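Local coordinates for phenylalanine--tRNA ligase beta subunit (Bacteroides fragilis, PDB 3IG2), which forms, with the alpha subunit, the tetrameric enzyme that attaches L-phenylalanine to tRNA(Phe) at the expense of ATP, and is represented here by its core domain, at residues L30-Y35 / S55-C60; S44-M49 / M61-L66; G116-G121 / N200-A205; C20-I25 / D83-E88; T135-L140 / A183-V188. All blocks are in the same frame, centred on the assembly; numbering follows the deposited sequence.

Contact 1 (L30-Y35 / S55-C60); sequences LTRAAY and SADLNC
With CG anti to the backbone N and the chain extended from CG to NE, Arg-32 runs alongside Asp-57, both side chains pointing the same way, and its NH1 reaches OD1 of Asp-57 at 2.8 Å in a salt bridge. The guanidinium and carboxylate planes stand 86° apart, so a single nitrogen and a single oxygen make the pair. Ala-34 CB lies over the centre of one guanidinium face, while Arg-32 CB sits over the ring of Tyr-35. Asn-59 is set differently: its CG stands between the backbone N and the carbonyl carbon (chi1 56°), which turns the amide back toward the 30-35 segment. There ND2 makes a weak bond to Thr-31 O; Ala-33 N, also a donor, lies 2.9 Å from Asn-59 ND2 without bonding to it. Asn-59 OD1 shares a water with Ala-34 N and Ala-56 O.

The backbone pairing is a classic beta bulge, since Asn-59 and Cys-60 both face Thr-31. Thr-31 N donates to Cys-60 O at 2.8 Å, with 163° at the hydrogen. Thr-31 O receives Asn-59 N at 3.0 Å and, weakly, Cys-60 N at 3.4 Å. The type I turn from Ser-55 to Leu-58, with an ST turn (Asp-57 N to Ser-55 OG), leads the chain into 60-61, the middle strand of a small three-stranded antiparallel sheet with 30-31 at its edge.

Leu-30 and Leu-58 cross at about a right angle, CG of the former 3.6 Å from CD2 of the latter. Cys-60 SG lies 3.9 Å from Ala-33 CB and 3.7 Å from Thr-31 CG2.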
# COMPACT_ATOMS: atom_id res chain seq x y z
N LEU B 30 -2.50 -13.25 34.32
CA LEU B 30 -2.26 -12.93 35.74
C LEU B 30 -1.83 -11.46 35.79
O LEU B 30 -0.93 -11.05 35.06
CB LEU B 30 -1.19 -13.83 36.33
CG LEU B 30 -0.71 -13.64 37.79
CD1 LEU B 30 -1.86 -13.70 38.80
CD2 LEU B 30 0.38 -14.66 38.17
N THR B 31 -2.49 -10.68 36.64
CA THR B 31 -2.29 -9.23 36.65
C THR B 31 -2.37 -8.61 38.06
O THR B 31 -2.42 -9.35 39.07
CB THR B 31 -3.29 -8.56 35.68
OG1 THR B 31 -2.89 -7.21 35.41
CG2 THR B 31 -4.68 -8.57 36.26
N ARG B 32 -2.41 -7.28 38.10
CA ARG B 32 -2.33 -6.46 39.33
C ARG B 32 -3.70 -5.91 39.73
O ARG B 32 -4.29 -5.07 39.03
CB ARG B 32 -1.34 -5.32 39.08
CG ARG B 32 -1.24 -4.24 40.14
CD ARG B 32 0.05 -3.45 39.90
NE ARG B 32 0.15 -2.18 40.64
CZ ARG B 32 0.48 -2.07 41.93
NH1 ARG B 32 0.73 -3.14 42.68
NH2 ARG B 32 0.55 -0.86 42.49
N ALA B 33 -4.22 -6.39 40.87
CA ALA B 33 -5.52 -5.97 41.39
C ALA B 33 -5.63 -4.43 41.56
O ALA B 33 -6.70 -3.85 41.36
CB ALA B 33 -5.81 -6.70 42.75
N ALA B 34 -4.51 -3.78 41.89
CA ALA B 34 -4.50 -2.34 42.17
C ALA B 34 -4.80 -1.51 40.93
O ALA B 34 -5.21 -0.37 41.04
CB ALA B 34 -3.17 -1.92 42.82
N TYR B 35 -4.62 -2.09 39.74
CA TYR B 35 -5.03 -1.42 38.52
C TYR B 35 -6.53 -1.11 38.55
O TYR B 35 -6.97 -0.15 37.96
CB TYR B 35 -4.76 -2.30 37.31
CG TYR B 35 -3.32 -2.47 36.85
CD1 TYR B 35 -2.32 -1.56 37.20
CD2 TYR B 35 -2.99 -3.54 36.01
CE1 TYR B 35 -1.02 -1.71 36.71
CE2 TYR B 35 -1.70 -3.71 35.51
CZ TYR B 35 -0.73 -2.79 35.86
OH TYR B 35 0.53 -2.96 35.39
N SER B 55 2.54 -11.99 44.12
CA SER B 55 2.97 -10.69 44.63
C SER B 55 1.81 -9.74 44.48
O SER B 55 0.81 -10.09 43.86
CB SER B 55 4.14 -10.13 43.81
OG SER B 55 3.69 -9.85 42.50
N ALA B 56 1.96 -8.52 44.98
CA ALA B 56 0.97 -7.48 44.74
C ALA B 56 0.72 -7.22 43.27
O ALA B 56 -0.35 -6.71 42.89
CB ALA B 56 1.38 -6.19 45.44
N ASP B 57 1.68 -7.54 42.41
CA ASP B 57 1.50 -7.28 40.97
C ASP B 57 0.94 -8.48 40.23
O ASP B 57 0.71 -8.42 39.04
CB ASP B 57 2.83 -6.88 40.34
CG ASP B 57 3.40 -5.62 40.96
OD1 ASP B 57 2.61 -4.87 41.58
OD2 ASP B 57 4.62 -5.38 40.87
N LEU B 58 0.76 -9.57 40.95
CA LEU B 58 0.34 -10.82 40.35
C LEU B 58 -0.60 -11.56 41.32
O LEU B 58 -0.23 -12.57 41.91
CB LEU B 58 1.58 -11.66 40.01
CG LEU B 58 2.53 -11.18 38.90
CD1 LEU B 58 3.75 -12.08 38.82
CD2 LEU B 58 1.83 -11.13 37.57
N ASN B 59 -1.81 -11.04 41.48
CA ASN B 59 -2.68 -11.52 42.52
C ASN B 59 -4.10 -11.77 42.05
O ASN B 59 -4.97 -12.09 42.85
CB ASN B 59 -2.64 -10.58 43.77
CG ASN B 59 -2.97 -9.11 43.46
OD1 ASN B 59 -3.01 -8.27 44.36
ND2 ASN B 59 -3.19 -8.79 42.19
N CYS B 60 -4.35 -11.59 40.75
CA CYS B 60 -5.70 -11.75 40.22
C CYS B 60 -5.65 -12.03 38.73
O CYS B 60 -4.66 -11.74 38.07
CB CYS B 60 -6.57 -10.51 40.52
SG CYS B 60 -6.12 -9.00 39.60
O HOH W 1 -2.48 -5.53 43.65

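Contact 2 (S44-M49 / M61-L66); sequences SKNLVM and MRQTLL
Val-48 and Met-61, the latter a selenomethionine, meet through one direct backbone bond: Met-61 N donates to Val-48 O at 3.0 Å, nearly straight at 167°. The return link runs through water, which accepts from Val-48 N at 2.9 Å and donates to Met-61 O at 2.6 Å. Beside this pair Val-48 CB and Met-61 CB approach to 4.1 Å. The Met-61 chain then bends at chi2 and chi3, carrying selenium away from the 44-49 segment. Next along, Gln-63 directs its CB toward the other segment and crosses Leu-47 at about a right angle; Gln-63 CB is 4.2 Å from Leu-47 CD2, and the end of the extended glutamine reaches the side of Asn-46.

Two bonds from outside help to position these groups: Asn-46 ND2 is bonded to Phe-95 O, and Tyr-36 OH accepts from Gln-63 N. Arg-62, turned from the contact, bonds to Asn-91 O, while Leu-65 CD2 lies 3.4 Å above the centre of the Arg-62 guanidinium plane. Farther along the chain, Leu-66 N donates to Thr-64 OG1 at 3.1 Å and 172°. The contact thus joins neighbouring backbones by one direct bond and one water bridge, and leads into a side-chain cap, made by Thr-64, at the start of helix 66-75.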
# COMPACT_ATOMS: atom_id res chain seq x y z
N SER B 44 -13.21 -3.40 41.24
CA SER B 44 -12.36 -4.22 42.05
C SER B 44 -13.13 -5.41 42.67
O SER B 44 -12.61 -6.52 42.75
CB SER B 44 -11.69 -3.30 43.07
OG SER B 44 -11.40 -3.96 44.26
N LYS B 45 -14.39 -5.19 43.04
CA LYS B 45 -15.16 -6.25 43.68
C LYS B 45 -15.50 -7.39 42.74
O LYS B 45 -15.86 -8.46 43.20
CB LYS B 45 -16.43 -5.72 44.35
CG LYS B 45 -17.48 -5.12 43.41
CD LYS B 45 -18.76 -4.76 44.22
CE LYS B 45 -19.72 -3.89 43.41
NZ LYS B 45 -19.71 -4.28 41.96
N ASN B 46 -15.38 -7.17 41.42
CA ASN B 46 -15.65 -8.25 40.44
C ASN B 46 -14.39 -8.99 39.95
O ASN B 46 -14.44 -9.77 39.01
CB ASN B 46 -16.47 -7.74 39.25
CG ASN B 46 -17.79 -7.14 39.66
OD1 ASN B 46 -18.07 -5.98 39.36
ND2 ASN B 46 -18.60 -7.91 40.39
N LEU B 47 -13.27 -8.75 40.62
CA LEU B 47 -12.03 -9.40 40.23
C LEU B 47 -12.01 -10.84 40.69
O LEU B 47 -12.49 -11.15 41.77
CB LEU B 47 -10.80 -8.70 40.81
CG LEU B 47 -10.35 -7.39 40.17
CD1 LEU B 47 -9.39 -6.65 41.14
CD2 LEU B 47 -9.71 -7.66 38.84
N VAL B 48 -11.42 -11.69 39.88
CA VAL B 48 -11.18 -13.07 40.25
C VAL B 48 -9.83 -13.11 40.96
O VAL B 48 -8.80 -13.10 40.30
CB VAL B 48 -11.15 -13.96 38.98
CG1 VAL B 48 -10.86 -15.44 39.33
CG2 VAL B 48 -12.47 -13.83 38.23
N MSE B 49 -9.86 -13.20 42.29
CA MSE B 49 -8.64 -13.15 43.07
C MSE B 49 -8.02 -14.54 43.19
O MSE B 49 -8.73 -15.57 43.24
CB MSE B 49 -8.88 -12.56 44.48
CG MSE B 49 -9.56 -11.20 44.55
SE MSE B 49 -8.49 -9.81 43.75
CE MSE B 49 -7.06 -9.77 45.10
N MSE B 61 -6.75 -12.59 38.21
CA MSE B 61 -6.91 -12.79 36.77
C MSE B 61 -7.52 -11.55 36.17
O MSE B 61 -8.41 -10.95 36.77
CB MSE B 61 -7.82 -14.00 36.51
CG MSE B 61 -7.30 -15.31 37.16
SE MSE B 61 -5.46 -15.71 36.68
CE MSE B 61 -5.70 -16.27 34.81
N ARG B 62 -7.08 -11.18 34.96
CA ARG B 62 -7.51 -9.90 34.38
C ARG B 62 -9.02 -9.85 34.12
O ARG B 62 -9.65 -10.84 33.73
CB ARG B 62 -6.74 -9.61 33.08
CG ARG B 62 -6.94 -10.68 32.01
CD ARG B 62 -6.14 -10.33 30.71
NE ARG B 62 -6.31 -11.41 29.74
CZ ARG B 62 -5.48 -11.70 28.75
NH1 ARG B 62 -4.37 -10.98 28.56
NH2 ARG B 62 -5.76 -12.71 27.94
N GLN B 63 -9.58 -8.67 34.34
CA GLN B 63 -10.98 -8.41 34.03
C GLN B 63 -11.11 -7.75 32.67
O GLN B 63 -12.15 -7.84 32.04
CB GLN B 63 -11.56 -7.47 35.09
CG GLN B 63 -12.96 -7.82 35.48
CD GLN B 63 -13.54 -6.89 36.55
OE1 GLN B 63 -12.88 -6.50 37.54
NE2 GLN B 63 -14.81 -6.56 36.37
N THR B 64 -10.05 -7.05 32.25
CA THR B 64 -10.03 -6.35 30.97
C THR B 64 -8.68 -6.60 30.30
O THR B 64 -7.66 -6.75 31.00
CB THR B 64 -10.27 -4.80 31.13
OG1 THR B 64 -10.20 -4.15 29.86
CG2 THR B 64 -9.25 -4.14 32.08
N LEU B 65 -8.68 -6.59 28.98
CA LEU B 65 -7.42 -6.55 28.23
C LEU B 65 -6.65 -5.24 28.31
O LEU B 65 -5.44 -5.19 28.03
CB LEU B 65 -7.67 -6.85 26.75
CG LEU B 65 -8.23 -8.26 26.44
CD1 LEU B 65 -8.27 -8.42 24.96
CD2 LEU B 65 -7.37 -9.32 27.07
N LEU B 66 -7.34 -4.16 28.63
CA LEU B 66 -6.75 -2.83 28.44
C LEU B 66 -5.34 -2.69 28.99
O LEU B 66 -4.41 -2.25 28.28
CB LEU B 66 -7.63 -1.78 29.12
CG LEU B 66 -7.06 -0.38 29.20
CD1 LEU B 66 -6.92 0.21 27.81
CD2 LEU B 66 -8.00 0.47 30.03
O HOH W 2 -11.00 -10.66 37.21

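Contact 3 (G116-G121 / N200-A205); sequences GLWVTG and NEVYYA
Trp-118 and Tyr-204 lie side by side on one face of the sheet, pointing the same way, with their ring planes 42° apart. This oblique pairing brings Tyr-204 CD1 over one face of the indole, off toward its rim and 3.4 Å from Trp-118 NE1. Different first torsions close the gap: Trp-118 CG is anti to its carbonyl carbon (chi1 -63°), whereas Tyr-204 CG is anti to its nitrogen (chi1 169°), and each ring ends nearer the other strand. Val-202 runs alongside the indole and puts CG1 at its edge, 4.0 Å from Trp-118 CD1. The indole NE1 makes a weak bond to Leu-66 O.

The other face carries Leu-117, Val-119, Tyr-203 and Ala-205. Here the Tyr-203 ring leans obliquely along the neighbouring strand, with CD1 3.3 Å from Val-119 O and CE1 3.9 Å from Gly-121 CA. Its hydroxyl donates to Glu-201 OE1 at 2.7 Å, which helps fix the ring's direction. Leu-117 and Ala-205 meet through their CB atoms, and helix 134-150 packs over this face through Leu-140, Val-144 and Ile-147.

Five backbone bonds, from Leu-117 N to Ala-205 O at 2.9 Å through to Gly-121 N to Glu-201 O at 2.7 Å, set an ordinary antiparallel register. Central antiparallel strands in a mixed sheet with helices packed on it are consistent with the class II synthetase-like fold of this core domain.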
# COMPACT_ATOMS: atom_id res chain seq x y z
N GLY B 116 -8.91 -7.04 21.76
CA GLY B 116 -8.57 -5.64 22.01
C GLY B 116 -7.74 -5.06 20.88
O GLY B 116 -6.92 -5.76 20.30
N LEU B 117 -7.95 -3.79 20.58
CA LEU B 117 -7.13 -3.03 19.65
C LEU B 117 -6.65 -1.78 20.35
O LEU B 117 -7.43 -1.12 21.02
CB LEU B 117 -7.95 -2.51 18.46
CG LEU B 117 -8.90 -3.42 17.69
CD1 LEU B 117 -9.52 -2.63 16.51
CD2 LEU B 117 -8.20 -4.65 17.23
N TRP B 118 -5.38 -1.45 20.12
CA TRP B 118 -4.75 -0.25 20.61
C TRP B 118 -4.06 0.47 19.48
O TRP B 118 -3.24 -0.11 18.76
CB TRP B 118 -3.68 -0.57 21.64
CG TRP B 118 -4.15 -1.24 22.90
CD1 TRP B 118 -4.38 -0.65 24.12
CD2 TRP B 118 -4.39 -2.64 23.07
NE1 TRP B 118 -4.74 -1.62 25.05
CE2 TRP B 118 -4.76 -2.84 24.43
CE3 TRP B 118 -4.34 -3.76 22.20
CZ2 TRP B 118 -5.08 -4.10 24.94
CZ3 TRP B 118 -4.62 -5.02 22.72
CH2 TRP B 118 -4.99 -5.18 24.09
N VAL B 119 -4.34 1.75 19.34
CA VAL B 119 -3.65 2.52 18.31
C VAL B 119 -3.10 3.78 18.96
O VAL B 119 -3.87 4.53 19.55
CB VAL B 119 -4.59 2.96 17.16
CG1 VAL B 119 -3.84 3.95 16.18
CG2 VAL B 119 -5.20 1.75 16.43
N THR B 120 -1.80 4.04 18.85
CA THR B 120 -1.25 5.26 19.44
C THR B 120 -1.37 6.44 18.49
O THR B 120 -1.50 6.27 17.27
CB THR B 120 0.23 5.12 19.94
OG1 THR B 120 1.09 4.87 18.83
CG2 THR B 120 0.36 3.98 20.92
N GLY B 121 -1.39 7.63 19.06
CA GLY B 121 -1.51 8.84 18.28
C GLY B 121 -0.42 9.82 18.64
O GLY B 121 0.72 9.42 18.88
N ASN B 200 2.04 9.00 24.60
CA ASN B 200 1.24 9.28 23.40
C ASN B 200 -0.21 8.98 23.69
O ASN B 200 -0.53 8.18 24.58
CB ASN B 200 1.72 8.43 22.20
CG ASN B 200 3.09 8.86 21.68
OD1 ASN B 200 3.21 9.58 20.68
ND2 ASN B 200 4.13 8.41 22.36
N GLU B 201 -1.10 9.61 22.96
CA GLU B 201 -2.51 9.26 23.08
C GLU B 201 -2.75 7.84 22.60
O GLU B 201 -2.04 7.35 21.70
CB GLU B 201 -3.37 10.22 22.29
CG GLU B 201 -3.27 11.65 22.76
CD GLU B 201 -4.26 12.54 22.08
OE1 GLU B 201 -5.00 12.04 21.19
OE2 GLU B 201 -4.30 13.74 22.41
N VAL B 202 -3.76 7.19 23.20
CA VAL B 202 -4.09 5.80 22.90
C VAL B 202 -5.57 5.67 22.59
O VAL B 202 -6.42 6.14 23.35
CB VAL B 202 -3.73 4.83 24.06
CG1 VAL B 202 -4.12 3.32 23.70
CG2 VAL B 202 -2.26 4.90 24.35
N TYR B 203 -5.88 5.06 21.46
CA TYR B 203 -7.27 4.81 21.08
C TYR B 203 -7.41 3.31 21.21
O TYR B 203 -6.58 2.57 20.70
CB TYR B 203 -7.54 5.32 19.66
CG TYR B 203 -6.89 6.66 19.48
CD1 TYR B 203 -5.95 6.88 18.48
CD2 TYR B 203 -7.15 7.69 20.39
CE1 TYR B 203 -5.31 8.10 18.37
CE2 TYR B 203 -6.52 8.92 20.28
CZ TYR B 203 -5.61 9.11 19.27
OH TYR B 203 -4.99 10.31 19.18
N TYR B 204 -8.43 2.90 21.95
CA TYR B 204 -8.57 1.53 22.40
C TYR B 204 -9.96 1.02 22.07
O TYR B 204 -10.95 1.72 22.31
CB TYR B 204 -8.33 1.46 23.93
CG TYR B 204 -8.71 0.15 24.56
CD1 TYR B 204 -7.98 -1.01 24.28
CD2 TYR B 204 -9.78 0.06 25.45
CE1 TYR B 204 -8.32 -2.21 24.85
CE2 TYR B 204 -10.12 -1.14 26.04
CZ TYR B 204 -9.40 -2.28 25.72
OH TYR B 204 -9.71 -3.49 26.32
N ALA B 205 -10.02 -0.20 21.57
CA ALA B 205 -11.31 -0.87 21.31
C ALA B 205 -11.36 -2.21 22.02
O ALA B 205 -10.35 -2.94 22.06
CB ALA B 205 -11.54 -1.06 19.77

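Contact 4 (C20-I25 / D83-E88); sequences CGFNEI and DLKFFE
Asn-23 uses both backbone groups on the 83-88 segment: its N donates to Lys-85 O at 2.9 Å, and its O accepts from Phe-87 N at 3.2 Å. The second bond is the more bent, its donor tilted 33° from the carbonyl plane. Phe-87 O is then taken by Ile-25 N at 2.8 Å, with 168° at the hydrogen. On the other backbone edge of 83-88, Leu-84, Phe-86 and Glu-88 pair with Thr-120, Trp-118 and Gly-116 of strand 109-121; Leu-84 N also bonds to Thr-120 OG1. Asp-83 makes backbone hydrogen bonds to a second subunit, another copy of this protein, whose Gly-152 packs on Lys-85. The carboxylate of buried Glu-88 receives Asn-27 N and forms a salt bridge with Arg-62, both at OE2, which would probably favour its charged form.

Three CH-pi contacts lie beside these bonds. Lys-85 CB stands over the centre of the Phe-22 ring, 3.7 Å from its centroid, and bends at chi3 and chi4 bring Lys-85 CE to 3.3 Å from Cys-20 O. Phe-87 CG lies between its backbone N and carbonyl carbon (chi1 72°), swinging the ring back under Glu-24, whose CB is 3.9 Å from the ring centroid. Ile-25 CG2 lies over one face of Phe-86, toward its rim, and Leu-84 CB over the opposite face.

Gly-21, with positive phi, is the C-prime residue of the Schellman motif ending helix 6-19. After this cap the chain joins the mixed sheet as a short parallel strand, outermost within this chain.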
# COMPACT_ATOMS: atom_id res chain seq x y z
N CYS B 20 -3.21 -4.21 7.75
CA CYS B 20 -3.35 -2.78 8.01
C CYS B 20 -2.22 -2.23 8.88
O CYS B 20 -2.30 -1.10 9.38
CB CYS B 20 -4.71 -2.48 8.65
SG CYS B 20 -6.06 -2.71 7.53
N GLY B 21 -1.17 -3.03 9.06
CA GLY B 21 -0.01 -2.58 9.83
C GLY B 21 -0.09 -2.84 11.34
O GLY B 21 0.71 -2.29 12.09
N PHE B 22 -1.05 -3.66 11.79
CA PHE B 22 -1.07 -4.06 13.21
C PHE B 22 -0.10 -5.19 13.43
O PHE B 22 0.15 -5.98 12.52
CB PHE B 22 -2.46 -4.56 13.64
CG PHE B 22 -3.45 -3.48 13.91
CD1 PHE B 22 -3.84 -3.20 15.21
CD2 PHE B 22 -4.03 -2.75 12.86
CE1 PHE B 22 -4.79 -2.20 15.47
CE2 PHE B 22 -4.99 -1.74 13.11
CZ PHE B 22 -5.37 -1.48 14.41
N ASN B 23 0.40 -5.29 14.66
CA ASN B 23 1.08 -6.49 15.17
C ASN B 23 0.26 -7.11 16.30
O ASN B 23 -0.20 -6.39 17.17
CB ASN B 23 2.44 -6.11 15.77
CG ASN B 23 3.38 -5.52 14.73
OD1 ASN B 23 3.78 -6.21 13.80
ND2 ASN B 23 3.71 -4.25 14.86
N GLU B 24 0.13 -8.43 16.30
CA GLU B 24 -0.49 -9.12 17.40
C GLU B 24 0.39 -9.12 18.68
O GLU B 24 1.60 -9.31 18.61
CB GLU B 24 -0.84 -10.57 16.98
CG GLU B 24 -1.77 -11.25 17.98
CD GLU B 24 -2.38 -12.58 17.47
OE1 GLU B 24 -3.04 -13.28 18.29
OE2 GLU B 24 -2.24 -12.93 16.27
N ILE B 25 -0.23 -8.92 19.84
CA ILE B 25 0.49 -9.02 21.10
C ILE B 25 -0.15 -10.05 22.01
O ILE B 25 -1.31 -10.45 21.81
CB ILE B 25 0.62 -7.66 21.86
CG1 ILE B 25 -0.76 -7.10 22.22
CG2 ILE B 25 1.52 -6.68 21.03
CD1 ILE B 25 -0.78 -5.82 23.13
N ASP B 83 3.22 5.24 14.54
CA ASP B 83 2.16 4.84 15.45
C ASP B 83 2.36 3.36 15.77
O ASP B 83 2.76 2.59 14.91
CB ASP B 83 0.79 5.04 14.78
CG ASP B 83 0.45 6.52 14.52
OD1 ASP B 83 0.94 7.42 15.25
OD2 ASP B 83 -0.30 6.79 13.56
N LEU B 84 2.09 2.97 17.01
CA LEU B 84 1.99 1.57 17.35
C LEU B 84 0.56 1.15 17.14
O LEU B 84 -0.35 1.86 17.55
CB LEU B 84 2.34 1.34 18.81
CG LEU B 84 3.75 1.68 19.25
CD1 LEU B 84 3.87 1.26 20.71
CD2 LEU B 84 4.82 0.97 18.38
N LYS B 85 0.37 -0.00 16.49
CA LYS B 85 -0.94 -0.60 16.32
C LYS B 85 -0.91 -2.05 16.73
O LYS B 85 -0.29 -2.88 16.06
CB LYS B 85 -1.42 -0.49 14.88
CG LYS B 85 -1.47 0.93 14.40
CD LYS B 85 -2.39 1.07 13.21
CE LYS B 85 -1.63 0.90 11.95
NZ LYS B 85 -1.07 2.20 11.57
N PHE B 86 -1.60 -2.34 17.84
CA PHE B 86 -1.58 -3.65 18.43
C PHE B 86 -2.97 -4.26 18.52
O PHE B 86 -3.97 -3.55 18.63
CB PHE B 86 -1.05 -3.55 19.87
CG PHE B 86 0.40 -3.17 19.98
CD1 PHE B 86 1.33 -3.60 19.04
CD2 PHE B 86 0.84 -2.42 21.05
CE1 PHE B 86 2.69 -3.26 19.16
CE2 PHE B 86 2.19 -2.08 21.20
CZ PHE B 86 3.11 -2.49 20.25
N PHE B 87 -3.03 -5.59 18.48
CA PHE B 87 -4.26 -6.28 18.80
C PHE B 87 -3.98 -7.53 19.61
O PHE B 87 -2.89 -8.10 19.52
CB PHE B 87 -5.10 -6.58 17.54
CG PHE B 87 -4.55 -7.66 16.66
CD1 PHE B 87 -4.97 -8.97 16.80
CD2 PHE B 87 -3.64 -7.35 15.63
CE1 PHE B 87 -4.47 -9.98 15.98
CE2 PHE B 87 -3.12 -8.35 14.81
CZ PHE B 87 -3.53 -9.67 14.98
N GLU B 88 -4.96 -7.94 20.40
CA GLU B 88 -4.80 -9.13 21.21
C GLU B 88 -6.13 -9.83 21.32
O GLU B 88 -7.14 -9.19 21.56
CB GLU B 88 -4.25 -8.77 22.59
CG GLU B 88 -4.19 -9.98 23.55
CD GLU B 88 -3.51 -9.64 24.86
OE1 GLU B 88 -3.31 -8.42 25.12
OE2 GLU B 88 -3.16 -10.60 25.61

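Contact 5 (T135-L140 / A183-V188); sequences TSVYEL and ATFGVV
Val-137 branches from CB into two methyls that meet different residues of the strand. CG1, anti to the backbone N (chi1 180°), comes obliquely to the Phe-185 ring, 3.9 Å from CE1 and 4.2 Å from CD1. CG2, anti to the carbonyl carbon instead, reaches Val-187 CG2 at 3.8 Å. Between the Phe-185 and Val-187 contacts, Val-137 CG2 rests 4.3 Å from Gly-186 CA. The valine thus straddles Gly-186, and its side chain crosses those of Phe-185 and Val-187 at about right angles. Gly-186 is also the point of closest backbone approach, its CA 5.3 Å from that of Val-137.

This is helix-on-sheet packing: helix 134-150 lies across one face of the mixed sheet, and its local axis runs 140° from the direction of strand 183-188, 7.6 Å away at closest. One turn beyond Val-137, Leu-140 slides past Phe-185 in the opposite direction and sets CD2 3.9 Å from Phe-185 CB. Phe-185 holds its CG between backbone N and carbonyl carbon (chi1 58°), directing the ring toward the helix, where Lys-141 and Val-144 touch it too. Before Val-137, Ser-136 adds its CB, 4.1 Å from Val-187 CG2, while its OG makes a weak hydrogen bond to Tyr-203 OH on the adjoining strand.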
# COMPACT_ATOMS: atom_id res chain seq x y z
N THR B 135 -12.00 13.36 15.94
CA THR B 135 -11.38 12.76 14.76
C THR B 135 -10.63 11.45 15.09
O THR B 135 -10.53 10.57 14.23
CB THR B 135 -10.51 13.77 13.94
OG1 THR B 135 -9.86 13.08 12.87
CG2 THR B 135 -9.48 14.43 14.81
N SER B 136 -10.16 11.32 16.33
CA SER B 136 -9.52 10.06 16.77
C SER B 136 -10.50 8.88 16.89
O SER B 136 -10.16 7.75 16.50
CB SER B 136 -8.77 10.27 18.09
OG SER B 136 -7.98 11.45 18.05
N VAL B 137 -11.70 9.13 17.43
CA VAL B 137 -12.73 8.08 17.56
C VAL B 137 -13.20 7.60 16.15
O VAL B 137 -13.54 6.43 15.95
CB VAL B 137 -13.93 8.55 18.46
CG1 VAL B 137 -14.98 7.47 18.59
CG2 VAL B 137 -13.44 8.96 19.84
N TYR B 138 -13.19 8.56 15.15
CA TYR B 138 -13.60 8.32 13.70
C TYR B 138 -12.57 7.42 12.98
O TYR B 138 -13.10 6.80 12.02
CB TYR B 138 -13.86 9.65 12.92
N GLU B 139 -11.20 7.56 13.29
CA GLU B 139 -10.17 6.77 12.69
C GLU B 139 -10.21 5.33 13.21
O GLU B 139 -10.07 4.32 12.46
CB GLU B 139 -8.73 7.33 12.99
CG GLU B 139 -7.58 6.51 12.56
CD GLU B 139 -7.58 6.18 11.06
OE1 GLU B 139 -7.82 5.01 10.68
OE2 GLU B 139 -7.35 7.07 10.27
N LEU B 140 -10.44 5.19 14.51
CA LEU B 140 -10.51 3.89 15.15
C LEU B 140 -11.84 3.17 14.76
O LEU B 140 -11.96 1.87 14.62
CB LEU B 140 -10.40 3.99 16.70
CG LEU B 140 -10.34 2.64 17.45
CD1 LEU B 140 -9.15 1.96 17.00
CD2 LEU B 140 -10.29 2.78 18.98
N ALA B 183 -19.21 -4.08 21.48
CA ALA B 183 -17.95 -3.38 21.37
C ALA B 183 -18.01 -2.06 22.10
O ALA B 183 -19.08 -1.47 22.31
CB ALA B 183 -17.60 -3.15 19.89
N THR B 184 -16.84 -1.62 22.53
CA THR B 184 -16.65 -0.32 23.13
C THR B 184 -15.32 0.22 22.59
O THR B 184 -14.34 -0.52 22.51
CB THR B 184 -16.55 -0.47 24.67
OG1 THR B 184 -17.77 -1.01 25.21
CG2 THR B 184 -16.25 0.83 25.31
N PHE B 185 -15.27 1.49 22.20
CA PHE B 185 -14.00 2.02 21.67
C PHE B 185 -13.97 3.52 21.81
O PHE B 185 -14.98 4.17 21.68
CB PHE B 185 -13.76 1.61 20.20
CG PHE B 185 -14.85 2.06 19.25
CD1 PHE B 185 -14.76 3.30 18.60
CD2 PHE B 185 -15.94 1.25 18.99
CE1 PHE B 185 -15.75 3.71 17.74
CE2 PHE B 185 -16.94 1.66 18.12
CZ PHE B 185 -16.84 2.89 17.50
N GLY B 186 -12.78 4.05 22.05
CA GLY B 186 -12.60 5.48 22.23
C GLY B 186 -11.20 5.89 22.67
O GLY B 186 -10.25 5.13 22.53
N VAL B 187 -11.11 7.12 23.19
CA VAL B 187 -9.85 7.75 23.56
C VAL B 187 -9.62 7.46 25.02
O VAL B 187 -10.49 7.74 25.84
CB VAL B 187 -9.94 9.29 23.36
CG1 VAL B 187 -8.69 10.00 23.84
CG2 VAL B 187 -10.26 9.63 21.89
N VAL B 188 -8.47 6.88 25.35
CA VAL B 188 -8.13 6.55 26.73
C VAL B 188 -7.89 7.83 27.52
O VAL B 188 -7.29 8.75 27.00
CB VAL B 188 -6.89 5.58 26.81
CG1 VAL B 188 -6.40 5.37 28.25
CG2 VAL B 188 -7.19 4.27 26.14

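Contacts 3, 4 and 5 share the seven-stranded mixed sheet: contact 4 joins strand 23-24 to strand 85-95, contact 3 joins strands 109-121 and 200-207, and contact 5 lays helix 134-150 on strand 181-188. Centres of contacts 3 and 5 are about 8 Å apart, those of contacts 3 and 4 about 10 Å. Contacts 1 and 2, centres about 9 Å apart, belong to the small three-stranded sheet; their segments alternate along the chain, and both nest within the loop closed by contact 4, as contact 5 does inside contact 3. Arg-62 meets contact 4, and Leu-65 and Leu-66 pack on Trp-118 and Tyr-204, joining the small sheet's exit to the main sheet in one core domain.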